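Local coordinates for microcin B17-processing protein McbD (Escherichia coli str. K-12 substr. MG1655, PDB 6GRH) that is needed to process the inactive microcin B17 precursor into the active peptide antibiotic and belongs to the YcaO cyclodehydratase family, at residues E[60-63]-E[64-68]; E[165-168]-E[169-172]; E[261-264]-E[265-269]; E[357-360]-E[361-364]; E[372-376]-E[377-381]. The protein carries 1 engineered substitution. One frame throughout, in Å; residues are numbered along the deposited sequence.

Contact 1: E[60-63]-E[64-68]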
# COMPACT_ATOMS: atom_id res chain seq x y z
N GLU E 60 -32.60 -6.09 -17.95
CA GLU E 60 -33.74 -6.69 -18.65
C GLU E 60 -34.94 -6.88 -17.72
O GLU E 60 -36.02 -6.40 -18.00
CB GLU E 60 -33.36 -8.06 -19.23
CG GLU E 60 -34.50 -8.73 -19.97
CD GLU E 60 -34.32 -10.24 -20.08
OE1 GLU E 60 -33.22 -10.65 -20.48
OE2 GLU E 60 -35.29 -10.99 -19.78
N ARG E 61 -34.73 -7.60 -16.64
CA ARG E 61 -35.80 -7.91 -15.69
C ARG E 61 -36.35 -6.68 -15.00
O ARG E 61 -37.58 -6.58 -14.81
CB ARG E 61 -35.34 -8.96 -14.68
CG ARG E 61 -35.00 -10.26 -15.40
CD ARG E 61 -35.60 -11.49 -14.75
NE ARG E 61 -34.94 -11.70 -13.48
CZ ARG E 61 -34.06 -12.66 -13.21
NH1 ARG E 61 -33.69 -13.57 -14.11
NH2 ARG E 61 -33.56 -12.72 -11.99
N ARG E 62 -35.49 -5.74 -14.66
CA ARG E 62 -35.97 -4.49 -14.09
C ARG E 62 -36.88 -3.74 -15.07
O ARG E 62 -37.92 -3.19 -14.67
CB ARG E 62 -34.82 -3.59 -13.64
CG ARG E 62 -35.33 -2.33 -12.95
CD ARG E 62 -34.17 -1.47 -12.46
NE ARG E 62 -33.32 -0.95 -13.54
CZ ARG E 62 -32.39 -0.01 -13.38
NH1 ARG E 62 -32.13 0.55 -12.18
NH2 ARG E 62 -31.73 0.42 -14.41
N HIS E 63 -36.51 -3.73 -16.34
CA HIS E 63 -37.32 -3.05 -17.33
C HIS E 63 -38.76 -3.63 -17.45
O HIS E 63 -39.76 -2.90 -17.33
CB HIS E 63 -36.65 -3.10 -18.70
CG HIS E 63 -37.44 -2.38 -19.75
ND1 HIS E 63 -37.45 -1.01 -19.86
CD2 HIS E 63 -38.23 -2.86 -20.74
CE1 HIS E 63 -38.20 -0.67 -20.89
NE2 HIS E 63 -38.68 -1.77 -21.45
N PHE E 64 -38.82 -4.93 -17.68
CA PHE E 64 -40.10 -5.62 -17.95
C PHE E 64 -40.95 -5.77 -16.69
O PHE E 64 -42.18 -5.62 -16.77
CB PHE E 64 -39.86 -6.96 -18.66
CG PHE E 64 -39.37 -6.79 -20.06
CD1 PHE E 64 -40.26 -6.43 -21.07
CD2 PHE E 64 -38.03 -6.96 -20.39
CE1 PHE E 64 -39.82 -6.26 -22.38
CE2 PHE E 64 -37.59 -6.78 -21.69
CZ PHE E 64 -38.48 -6.42 -22.68
N PHE E 65 -40.32 -5.97 -15.54
CA PHE E 65 -41.05 -6.08 -14.25
C PHE E 65 -41.43 -4.75 -13.59
O PHE E 65 -42.47 -4.65 -12.93
CB PHE E 65 -40.26 -6.93 -13.23
CG PHE E 65 -40.38 -8.41 -13.44
CD1 PHE E 65 -39.62 -9.07 -14.40
CD2 PHE E 65 -41.26 -9.15 -12.66
CE1 PHE E 65 -39.74 -10.43 -14.58
CE2 PHE E 65 -41.40 -10.52 -12.86
CZ PHE E 65 -40.65 -11.15 -13.81
N ASN E 66 -40.59 -3.73 -13.74
CA ASN E 66 -40.71 -2.56 -12.84
C ASN E 66 -40.89 -1.24 -13.54
O ASN E 66 -41.19 -0.25 -12.84
CB ASN E 66 -39.45 -2.36 -12.00
CG ASN E 66 -39.12 -3.51 -11.10
OD1 ASN E 66 -37.94 -3.68 -10.78
ND2 ASN E 66 -40.10 -4.30 -10.67
N GLU E 67 -40.66 -1.17 -14.85
CA GLU E 67 -40.39 0.14 -15.49
C GLU E 67 -41.17 0.51 -16.75
O GLU E 67 -40.93 1.60 -17.29
CB GLU E 67 -38.90 0.25 -15.79
CG GLU E 67 -38.02 0.32 -14.56
CD GLU E 67 -36.54 0.46 -14.91
OE1 GLU E 67 -36.13 0.19 -16.08
OE2 GLU E 67 -35.74 0.82 -14.02
N ILE E 68 -42.11 -0.33 -17.20
CA ILE E 68 -42.83 -0.03 -18.44
C ILE E 68 -43.90 1.03 -18.17
O ILE E 68 -44.68 0.89 -17.22
CB ILE E 68 -43.56 -1.26 -19.04
CG1 ILE E 68 -42.65 -2.50 -19.15
CG2 ILE E 68 -44.16 -0.90 -20.41
CD1 ILE E 68 -41.80 -2.59 -20.39
O HOH W 1 -33.69 -1.49 -16.36
O HOH W 2 -36.70 1.33 -18.47
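Glu67 OE1 accepts from two waters, one of them 2.7 Å from Glu67 OE1 and also hydrogen-bonded to His63 ND1 at the edge of the imidazole. The other water takes the N-H of Arg62 NE in the guanidinium plane. The second carboxylate oxygen, Glu67 OE2, lies 3.0 Å from Arg62 NE, a salt bridge in which the oxygen sits over a face of the guanidinium, so charge alone binds them. Arg62 leaves the backbone with CG opposite N (chi1 -176°) and bends at chi3 (64°), which turns a face of the guanidinium to Glu67 OE2. The His63 ring also turns its edge to the face of Phe64, His63 CD2 standing 3.9 Å above the Phe64 ring centre, while Ile68 CD1 comes to 3.4 Å from His63 NE2. Glu67 has left helical backbone angles, yet Glu67 N still bonds His63 O at 3.2 Å, from well above the carbonyl plane. Across the subunit boundary, Arg199 of the McbB chain makes a second salt bridge to Glu67 OE2, and the carbonyl oxygen of Lys206 of that chain accepts from Asn66 ND2. Within the chain, His63 NE2 bonds Tyr341 OH and Ile68 packs on Tyr341, seating these residues on strand 339-347, while Glu60 and Phe64 touch strand 151-154.

Contact 2: E[165-168]-E[169-172]. Engineered in segment 169-172: Arg171 (natural residue Thr).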
# COMPACT_ATOMS: atom_id res chain seq x y z
N LEU E 165 -34.39 -13.18 -30.47
CA LEU E 165 -34.61 -14.28 -31.42
C LEU E 165 -34.15 -15.63 -30.89
O LEU E 165 -34.84 -16.64 -31.10
CB LEU E 165 -33.87 -14.03 -32.73
CG LEU E 165 -34.57 -13.21 -33.80
CD1 LEU E 165 -33.59 -12.95 -34.94
CD2 LEU E 165 -35.81 -13.93 -34.32
N CYS E 166 -32.98 -15.66 -30.25
CA CYS E 166 -32.44 -16.88 -29.68
C CYS E 166 -33.35 -17.42 -28.59
O CYS E 166 -33.72 -18.58 -28.59
CB CYS E 166 -31.00 -16.69 -29.18
SG CYS E 166 -29.80 -16.55 -30.54
N GLU E 167 -33.77 -16.54 -27.68
CA GLU E 167 -34.68 -16.96 -26.64
C GLU E 167 -36.03 -17.42 -27.19
O GLU E 167 -36.57 -18.40 -26.72
CB GLU E 167 -34.91 -15.85 -25.61
CG GLU E 167 -35.56 -16.40 -24.37
CD GLU E 167 -35.35 -15.48 -23.19
OE1 GLU E 167 -34.19 -15.44 -22.70
OE2 GLU E 167 -36.33 -14.81 -22.79
N PHE E 168 -36.56 -16.70 -28.18
CA PHE E 168 -37.81 -17.08 -28.87
C PHE E 168 -37.70 -18.48 -29.46
O PHE E 168 -38.56 -19.32 -29.24
CB PHE E 168 -38.12 -16.06 -29.98
CG PHE E 168 -39.39 -16.34 -30.76
CD1 PHE E 168 -40.63 -15.94 -30.27
CD2 PHE E 168 -39.33 -16.95 -32.01
CE1 PHE E 168 -41.78 -16.15 -30.99
CE2 PHE E 168 -40.49 -17.18 -32.74
CZ PHE E 168 -41.72 -16.76 -32.23
N MET E 169 -36.61 -18.72 -30.19
CA MET E 169 -36.34 -20.05 -30.73
C MET E 169 -36.27 -21.08 -29.62
O MET E 169 -36.86 -22.15 -29.74
CB MET E 169 -35.04 -20.06 -31.54
CG MET E 169 -35.25 -19.74 -33.00
SD MET E 169 -36.42 -20.93 -33.67
CE MET E 169 -37.49 -19.80 -34.54
N GLU E 170 -35.57 -20.76 -28.54
CA GLU E 170 -35.42 -21.68 -27.39
C GLU E 170 -36.77 -22.13 -26.83
O GLU E 170 -37.04 -23.31 -26.69
CB GLU E 170 -34.63 -21.02 -26.24
CG GLU E 170 -33.13 -21.03 -26.47
CD GLU E 170 -32.36 -20.02 -25.64
OE1 GLU E 170 -32.87 -19.52 -24.63
OE2 GLU E 170 -31.21 -19.74 -26.02
N ARG E 171 -37.61 -21.15 -26.51
CA ARG E 171 -38.86 -21.39 -25.82
C ARG E 171 -39.90 -22.04 -26.74
O ARG E 171 -40.58 -22.98 -26.32
CB ARG E 171 -39.40 -20.09 -25.18
CG ARG E 171 -38.42 -19.38 -24.24
CD ARG E 171 -38.06 -20.24 -23.04
NE ARG E 171 -37.00 -19.62 -22.23
CZ ARG E 171 -37.17 -18.69 -21.29
NH1 ARG E 171 -38.38 -18.20 -20.98
NH2 ARG E 171 -36.10 -18.24 -20.64
N GLN E 172 -39.99 -21.58 -27.99
CA GLN E 172 -40.92 -22.20 -28.94
C GLN E 172 -40.50 -23.65 -29.19
O GLN E 172 -41.36 -24.55 -29.19
CB GLN E 172 -41.03 -21.43 -30.25
CG GLN E 172 -41.52 -19.99 -30.11
CD GLN E 172 -42.89 -19.86 -29.50
OE1 GLN E 172 -43.80 -20.68 -29.79
NE2 GLN E 172 -43.08 -18.83 -28.69
O HOH W 3 -31.99 -17.15 -23.51
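Helix 157-180 carries this contact, in which Glu167 and Phe168 meet Arg171 and Gln172 one turn further on. The backbone is a regular ladder, with Arg171 N reaching Glu167 O at 2.9 Å. Gln172 folds back over the Phe168 ring: chi1 near -60° puts Gln172 CG 3.8 Å above the ring centre, a CH-pi contact close to the ring normal, and the bend at chi2 carries the amide on across it. That amide leans at 35° to the ring, and Gln172 NE2 stands 3.8 Å from Phe168 CE1. Arg171, an engineered residue, runs alongside Glu167 in the same direction, and the two flat groups stack with planes only 8° apart, Glu167 CD lying over the rim of the guanidinium. The salt bridge between them is long, 4.0 Å from Glu167 OE1 to Arg171 NH2, and rests on charge alone, since the oxygen lies well out of the guanidinium plane. One water donates to Glu167 OE1 and, at 2.8 Å, to Glu170 OE1. Outside the segments, Glu170 OE2 accepts from Tyr247 N and Gln172 NE2 donates to Phe363 O, while the Phe168 ring meets that of Phe362 edge-to-face. The shared water would probably ease the repulsion between the two carboxylates, to which the engineered guanidinium adds a positive charge absent from the natural residue, Thr.

Contact 3: E[261-264]-E[265-269]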
# COMPACT_ATOMS: atom_id res chain seq x y z
N GLU E 261 -26.03 -23.19 -18.62
CA GLU E 261 -27.39 -22.89 -18.14
C GLU E 261 -27.86 -23.95 -17.14
O GLU E 261 -28.40 -23.60 -16.10
CB GLU E 261 -28.38 -22.79 -19.29
CG GLU E 261 -28.18 -21.57 -20.19
CD GLU E 261 -28.82 -20.30 -19.66
OE1 GLU E 261 -29.83 -20.38 -18.90
OE2 GLU E 261 -28.34 -19.21 -20.02
N LEU E 262 -27.62 -25.22 -17.43
CA LEU E 262 -27.94 -26.27 -16.47
C LEU E 262 -27.19 -26.09 -15.14
O LEU E 262 -27.79 -26.08 -14.08
CB LEU E 262 -27.67 -27.66 -17.07
CG LEU E 262 -28.19 -28.86 -16.27
CD1 LEU E 262 -28.45 -30.07 -17.18
CD2 LEU E 262 -27.26 -29.24 -15.12
N TRP E 263 -25.87 -25.93 -15.20
CA TRP E 263 -25.08 -25.71 -14.00
C TRP E 263 -25.59 -24.52 -13.17
O TRP E 263 -25.71 -24.60 -11.95
CB TRP E 263 -23.61 -25.49 -14.37
CG TRP E 263 -22.78 -25.28 -13.16
CD1 TRP E 263 -22.31 -26.23 -12.33
CD2 TRP E 263 -22.37 -24.03 -12.64
NE1 TRP E 263 -21.61 -25.64 -11.30
CE2 TRP E 263 -21.63 -24.29 -11.47
CE3 TRP E 263 -22.57 -22.71 -13.04
CZ2 TRP E 263 -21.05 -23.27 -10.70
CZ3 TRP E 263 -22.00 -21.68 -12.28
CH2 TRP E 263 -21.25 -21.97 -11.12
N GLN E 264 -25.88 -23.42 -13.85
CA GLN E 264 -26.47 -22.26 -13.20
C GLN E 264 -27.76 -22.60 -12.44
O GLN E 264 -27.89 -22.23 -11.28
CB GLN E 264 -26.69 -21.12 -14.20
CG GLN E 264 -27.13 -19.85 -13.49
CD GLN E 264 -27.31 -18.64 -14.38
OE1 GLN E 264 -27.13 -17.51 -13.92
NE2 GLN E 264 -27.70 -18.85 -15.63
N SER E 265 -28.70 -23.30 -13.07
CA SER E 265 -29.95 -23.65 -12.37
C SER E 265 -29.69 -24.64 -11.27
O SER E 265 -30.28 -24.55 -10.23
CB SER E 265 -30.99 -24.23 -13.33
OG SER E 265 -31.32 -23.25 -14.29
N TYR E 266 -28.81 -25.60 -11.52
CA TYR E 266 -28.43 -26.60 -10.52
C TYR E 266 -27.88 -25.93 -9.27
O TYR E 266 -28.34 -26.21 -8.15
CB TYR E 266 -27.38 -27.51 -11.13
CG TYR E 266 -26.87 -28.65 -10.29
CD1 TYR E 266 -26.03 -28.45 -9.21
CD2 TYR E 266 -27.17 -29.96 -10.64
CE1 TYR E 266 -25.55 -29.50 -8.45
CE2 TYR E 266 -26.68 -31.02 -9.90
CZ TYR E 266 -25.87 -30.79 -8.81
OH TYR E 266 -25.38 -31.83 -8.09
N ILE E 267 -26.89 -25.05 -9.45
CA ILE E 267 -26.22 -24.47 -8.30
C ILE E 267 -27.08 -23.44 -7.54
O ILE E 267 -27.01 -23.40 -6.30
CB ILE E 267 -24.81 -23.92 -8.66
CG1 ILE E 267 -23.94 -23.89 -7.41
CG2 ILE E 267 -24.88 -22.56 -9.32
CD1 ILE E 267 -23.63 -25.26 -6.86
N CYS E 268 -27.89 -22.65 -8.24
CA CYS E 268 -28.80 -21.70 -7.56
C CYS E 268 -29.79 -22.43 -6.67
O CYS E 268 -29.95 -22.08 -5.50
CB CYS E 268 -29.53 -20.80 -8.55
SG CYS E 268 -28.38 -19.61 -9.30
N LEU E 269 -30.44 -23.46 -7.20
CA LEU E 269 -31.34 -24.25 -6.38
C LEU E 269 -30.60 -25.01 -5.27
O LEU E 269 -31.07 -25.04 -4.14
CB LEU E 269 -32.18 -25.20 -7.22
CG LEU E 269 -33.23 -26.02 -6.47
CD1 LEU E 269 -34.08 -25.20 -5.51
CD2 LEU E 269 -34.11 -26.69 -7.52
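Trp263 and Ile267 lie side by side one turn apart along helix 251-275, and four backbone bonds tie the same turn together. Trp263 O takes the N-H of Ile267 N at 2.8 Å, and Leu262 O takes that of Tyr266 N at the same length in a nearly straight bond (N-H...O 166°). Ser265 N to Glu261 O and Cys268 N to Gln264 O are looser, 3.1 Å each. All four carbonyls from Glu261 to Gln264 are thus satisfied by the amides four residues on, and Leu269 N continues the ladder to Ser265 O. Among the side chains, Tyr266 OH donates to the carbonyl oxygen of Gly65 of the McbC chain, while the phenol ring stacks on Phe66 of the same chain. Ile267 puts CG2 between its own N and carbonyl carbon, where the methyl faces back along the helix and makes a CH-pi contact: Ile267 CG2 sits 4.0 Å above the six-membered ring of Trp263, only 7° off the ring normal. Leu262 CD2 reaches Tyr266 CB at 4.4 Å. The unbroken i to i+4 ladder is that of a regular alpha-helix, here packed on helix 196-208 and strand 241-248.

Contact 4: E[357-360]-E[361-364]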
# COMPACT_ATOMS: atom_id res chain seq x y z
N ILE E 357 -39.43 -10.19 -28.62
CA ILE E 357 -40.03 -10.72 -29.82
C ILE E 357 -41.28 -11.48 -29.43
O ILE E 357 -41.22 -12.38 -28.59
CB ILE E 357 -39.03 -11.57 -30.63
CG1 ILE E 357 -37.98 -10.61 -31.20
CG2 ILE E 357 -39.77 -12.30 -31.75
CD1 ILE E 357 -36.94 -11.21 -32.09
N VAL E 358 -42.38 -11.09 -30.07
CA VAL E 358 -43.74 -11.53 -29.78
C VAL E 358 -44.43 -11.93 -31.08
O VAL E 358 -44.38 -11.18 -32.05
CB VAL E 358 -44.60 -10.38 -29.20
CG1 VAL E 358 -46.04 -10.84 -28.95
CG2 VAL E 358 -44.00 -9.86 -27.91
N SER E 359 -45.10 -13.08 -31.07
CA SER E 359 -45.98 -13.47 -32.16
C SER E 359 -47.25 -14.19 -31.67
O SER E 359 -47.16 -15.22 -31.00
CB SER E 359 -45.27 -14.36 -33.16
OG SER E 359 -46.15 -14.70 -34.23
N PRO E 360 -48.45 -13.66 -32.02
CA PRO E 360 -49.70 -14.41 -31.72
C PRO E 360 -49.90 -15.67 -32.57
O PRO E 360 -50.85 -16.41 -32.31
CB PRO E 360 -50.80 -13.39 -32.01
CG PRO E 360 -50.20 -12.52 -33.09
CD PRO E 360 -48.73 -12.41 -32.75
N ASP E 361 -49.06 -15.89 -33.58
CA ASP E 361 -49.04 -17.15 -34.34
C ASP E 361 -48.14 -18.25 -33.77
O ASP E 361 -48.10 -19.37 -34.31
CB ASP E 361 -48.68 -16.85 -35.79
CG ASP E 361 -49.83 -16.17 -36.54
OD1 ASP E 361 -51.00 -16.49 -36.24
OD2 ASP E 361 -49.55 -15.32 -37.42
N PHE E 362 -47.43 -17.93 -32.69
CA PHE E 362 -46.65 -18.89 -31.94
C PHE E 362 -47.18 -18.83 -30.51
O PHE E 362 -48.11 -18.05 -30.21
CB PHE E 362 -45.17 -18.48 -31.97
CG PHE E 362 -44.48 -18.67 -33.31
CD1 PHE E 362 -44.67 -17.76 -34.34
CD2 PHE E 362 -43.60 -19.72 -33.52
CE1 PHE E 362 -44.03 -17.91 -35.56
CE2 PHE E 362 -42.96 -19.88 -34.75
CZ PHE E 362 -43.16 -18.97 -35.76
N PHE E 363 -46.61 -19.63 -29.61
CA PHE E 363 -46.98 -19.51 -28.19
C PHE E 363 -46.63 -18.12 -27.63
O PHE E 363 -45.51 -17.65 -27.79
CB PHE E 363 -46.34 -20.61 -27.37
CG PHE E 363 -46.86 -21.97 -27.71
CD1 PHE E 363 -48.10 -22.39 -27.22
CD2 PHE E 363 -46.15 -22.81 -28.55
CE1 PHE E 363 -48.59 -23.63 -27.54
CE2 PHE E 363 -46.64 -24.05 -28.87
CZ PHE E 363 -47.86 -24.47 -28.38
N LEU E 364 -47.60 -17.46 -27.01
CA LEU E 364 -47.37 -16.13 -26.42
C LEU E 364 -46.59 -16.18 -25.11
O LEU E 364 -45.95 -15.21 -24.73
CB LEU E 364 -48.70 -15.36 -26.23
CG LEU E 364 -49.23 -14.71 -27.51
CD1 LEU E 364 -50.63 -14.18 -27.32
CD2 LEU E 364 -48.33 -13.59 -28.01
O HOH W 4 -44.72 -15.12 -28.94
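Leu364 laps its CD2 against Val358 CG1 at 3.7 Å and also touches Ser359 O, where the chain folds back on the end of strand 350-358. The leucine's CG stands opposite its carbonyl carbon (chi1 -80°), which turns the isobutyl end toward the strand, and the two side chains meet at an oblique angle. Between them lies the tight corner. Ser359 to Phe362 form a type I beta turn with Pro360 at its second position, closed by Phe362 N to Ser359 O at 3.2 Å; the donor stands far above the carbonyl plane, 65° out of it. The serine hydroxyl adds an ST turn, since Ser359 OG accepts from Asp361 N at 3.2 Å. Ser359 OG also lies in the plane of the Phe362 ring, at its edge, 3.4 Å from Phe362 CD1. OG is held further by Asn337 O, to which it hydrogen-bonds, and the Asp361 carboxylate is engaged through OD2 by Ser335 OG and Asn337 ND2. A water spans the mouth of the loop: it accepts from Ser359 N at 3.0 Å and donates to Phe363 O at 2.9 Å, linking the strand end to the backbone beyond the turn. Pro360 packs on Ala87, Phe88 and Ala91 of helix 82-95, while the Phe362 ring reaches Leu331 and Ile334 of helix 327-334.

Contact 5: E[372-376]-E[377-381]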
# COMPACT_ATOMS: atom_id res chain seq x y z
N ILE E 372 -53.44 -19.86 -22.36
CA ILE E 372 -52.46 -19.84 -23.44
C ILE E 372 -53.14 -20.05 -24.81
O ILE E 372 -54.22 -20.66 -24.89
CB ILE E 372 -51.39 -20.92 -23.20
CG1 ILE E 372 -50.13 -20.66 -24.06
CG2 ILE E 372 -51.95 -22.33 -23.44
CD1 ILE E 372 -48.92 -21.48 -23.64
N ASN E 373 -52.51 -19.52 -25.85
CA ASN E 373 -53.00 -19.71 -27.22
C ASN E 373 -52.49 -21.06 -27.77
O ASN E 373 -51.61 -21.12 -28.62
CB ASN E 373 -52.68 -18.51 -28.13
CG ASN E 373 -51.20 -18.24 -28.30
OD1 ASN E 373 -50.43 -18.23 -27.32
ND2 ASN E 373 -50.79 -17.98 -29.54
N ILE E 374 -53.10 -22.13 -27.28
CA ILE E 374 -52.71 -23.50 -27.61
C ILE E 374 -52.79 -23.81 -29.13
O ILE E 374 -51.97 -24.59 -29.65
CB ILE E 374 -53.54 -24.52 -26.79
CG1 ILE E 374 -52.89 -25.91 -26.79
CG2 ILE E 374 -54.99 -24.58 -27.27
CD1 ILE E 374 -51.54 -25.97 -26.11
N ASN E 375 -53.74 -23.20 -29.82
CA ASN E 375 -53.90 -23.38 -31.26
C ASN E 375 -53.24 -22.21 -31.98
O ASN E 375 -53.70 -21.08 -31.87
CB ASN E 375 -55.37 -23.49 -31.63
CG ASN E 375 -56.06 -24.68 -30.98
OD1 ASN E 375 -55.42 -25.68 -30.64
ND2 ASN E 375 -57.38 -24.60 -30.83
N ASN E 376 -52.16 -22.51 -32.69
CA ASN E 376 -51.34 -21.48 -33.34
C ASN E 376 -50.68 -22.09 -34.60
O ASN E 376 -51.09 -23.18 -35.02
CB ASN E 376 -50.35 -20.84 -32.32
CG ASN E 376 -49.46 -21.87 -31.63
OD1 ASN E 376 -48.83 -22.70 -32.28
ND2 ASN E 376 -49.41 -21.80 -30.31
N LYS E 377 -49.72 -21.41 -35.22
CA LYS E 377 -49.12 -21.93 -36.46
C LYS E 377 -48.15 -23.10 -36.29
O LYS E 377 -47.76 -23.70 -37.29
CB LYS E 377 -48.47 -20.82 -37.28
CG LYS E 377 -49.46 -19.79 -37.81
CD LYS E 377 -50.36 -20.37 -38.90
CE LYS E 377 -51.42 -19.39 -39.37
NZ LYS E 377 -50.88 -18.03 -39.63
N ILE E 378 -47.76 -23.45 -35.06
CA ILE E 378 -46.90 -24.63 -34.85
C ILE E 378 -47.51 -25.74 -33.99
O ILE E 378 -46.88 -26.79 -33.79
CB ILE E 378 -45.53 -24.23 -34.27
CG1 ILE E 378 -45.67 -23.60 -32.88
CG2 ILE E 378 -44.83 -23.26 -35.22
CD1 ILE E 378 -44.38 -23.52 -32.11
N TYR E 379 -48.71 -25.53 -33.47
CA TYR E 379 -49.38 -26.56 -32.70
C TYR E 379 -50.90 -26.36 -32.74
O TYR E 379 -51.38 -25.23 -32.87
CB TYR E 379 -48.87 -26.54 -31.26
CG TYR E 379 -49.31 -27.72 -30.44
CD1 TYR E 379 -48.65 -28.94 -30.52
CD2 TYR E 379 -50.41 -27.63 -29.57
CE1 TYR E 379 -49.04 -30.03 -29.77
CE2 TYR E 379 -50.81 -28.71 -28.81
CZ TYR E 379 -50.12 -29.92 -28.91
OH TYR E 379 -50.52 -31.02 -28.18
N HIS E 380 -51.63 -27.46 -32.68
CA HIS E 380 -53.09 -27.44 -32.50
C HIS E 380 -53.44 -28.51 -31.47
O HIS E 380 -52.80 -29.57 -31.44
CB HIS E 380 -53.82 -27.71 -33.83
CG HIS E 380 -55.25 -27.25 -33.84
ND1 HIS E 380 -56.31 -28.08 -33.50
CD2 HIS E 380 -55.80 -26.05 -34.15
CE1 HIS E 380 -57.44 -27.41 -33.60
NE2 HIS E 380 -57.16 -26.17 -33.98
N THR E 381 -54.43 -28.23 -30.62
CA THR E 381 -54.92 -29.20 -29.62
C THR E 381 -55.09 -30.58 -30.24
O THR E 381 -55.64 -30.72 -31.33
CB THR E 381 -56.26 -28.76 -29.01
OG1 THR E 381 -56.09 -27.56 -28.28
CG2 THR E 381 -56.82 -29.84 -28.05
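The chain doubles back between Asn376 and Tyr379, the turn being pinned by Asn376 N to Tyr379 O at 2.8 Å in a nearly straight bond (N-H...O 177°). Inside it Asn376 OD1 receives Ile378 N at 3.1 Å in the carbonyl plane, an Asx turn, and Tyr379 N adds a weak bond to the same oxygen. The side chain gets there because CG lies between its own N and carbonyl carbon (chi1 55°); the amide's other end, ND2, donates to Asn373 O. One residue earlier, Asn375 OD1 accepts from Thr381 N at 2.7 Å and from Thr381 OG1 at 3.1 Å. The Asn375 amide stacks on the imidazole of His380, the planes 8° apart and Asn375 OD1 3.5 Å above the ring centre. The two bonds to OD1 would restrict the rotation of the amide, consistent with its lying flat against the histidine. Ile374 runs alongside Tyr379, Ile374 CD1 meeting Tyr379 CE2 at 3.9 Å. Ile374 CG2 lies 3.3 Å from Thr381 OG1, the side chains crossing at about a right angle. The phenol continues beyond the turn to bond Glu389 OE2. Tyr379 packs on Leu176, Leu179 and Gln180 of helix 157-180, whereas Ile374 touches Gln94 of helix 82-95, to which Asn375 O is also bonded, so the loop after strand 350-358 spans these two helices.

Contacts 2, 4 and 5 form one connected patch: the centres of contacts 4 and 5 are about 10 Å apart and those of contacts 2 and 4 about 11 Å. Lys377 N bonds Asp361 O at 2.8 Å, stitching the two loop contacts together, and both touch helix 157-180 through Gln172. Contacts 1 and 3 touch none of the others; their nearest atoms are about 5 Å and 6 Å from contact 2. They are the ones that meet partner proteins, McbB and McbC. Contacts 1, 2 and 3 lie within the sequence range matched to the ATP- and magnesium-binding region of YcaO cyclodehydratases, but nothing here places a nucleotide at them; the glycerol bonded to Glu60 probably comes from the crystallisation liquor.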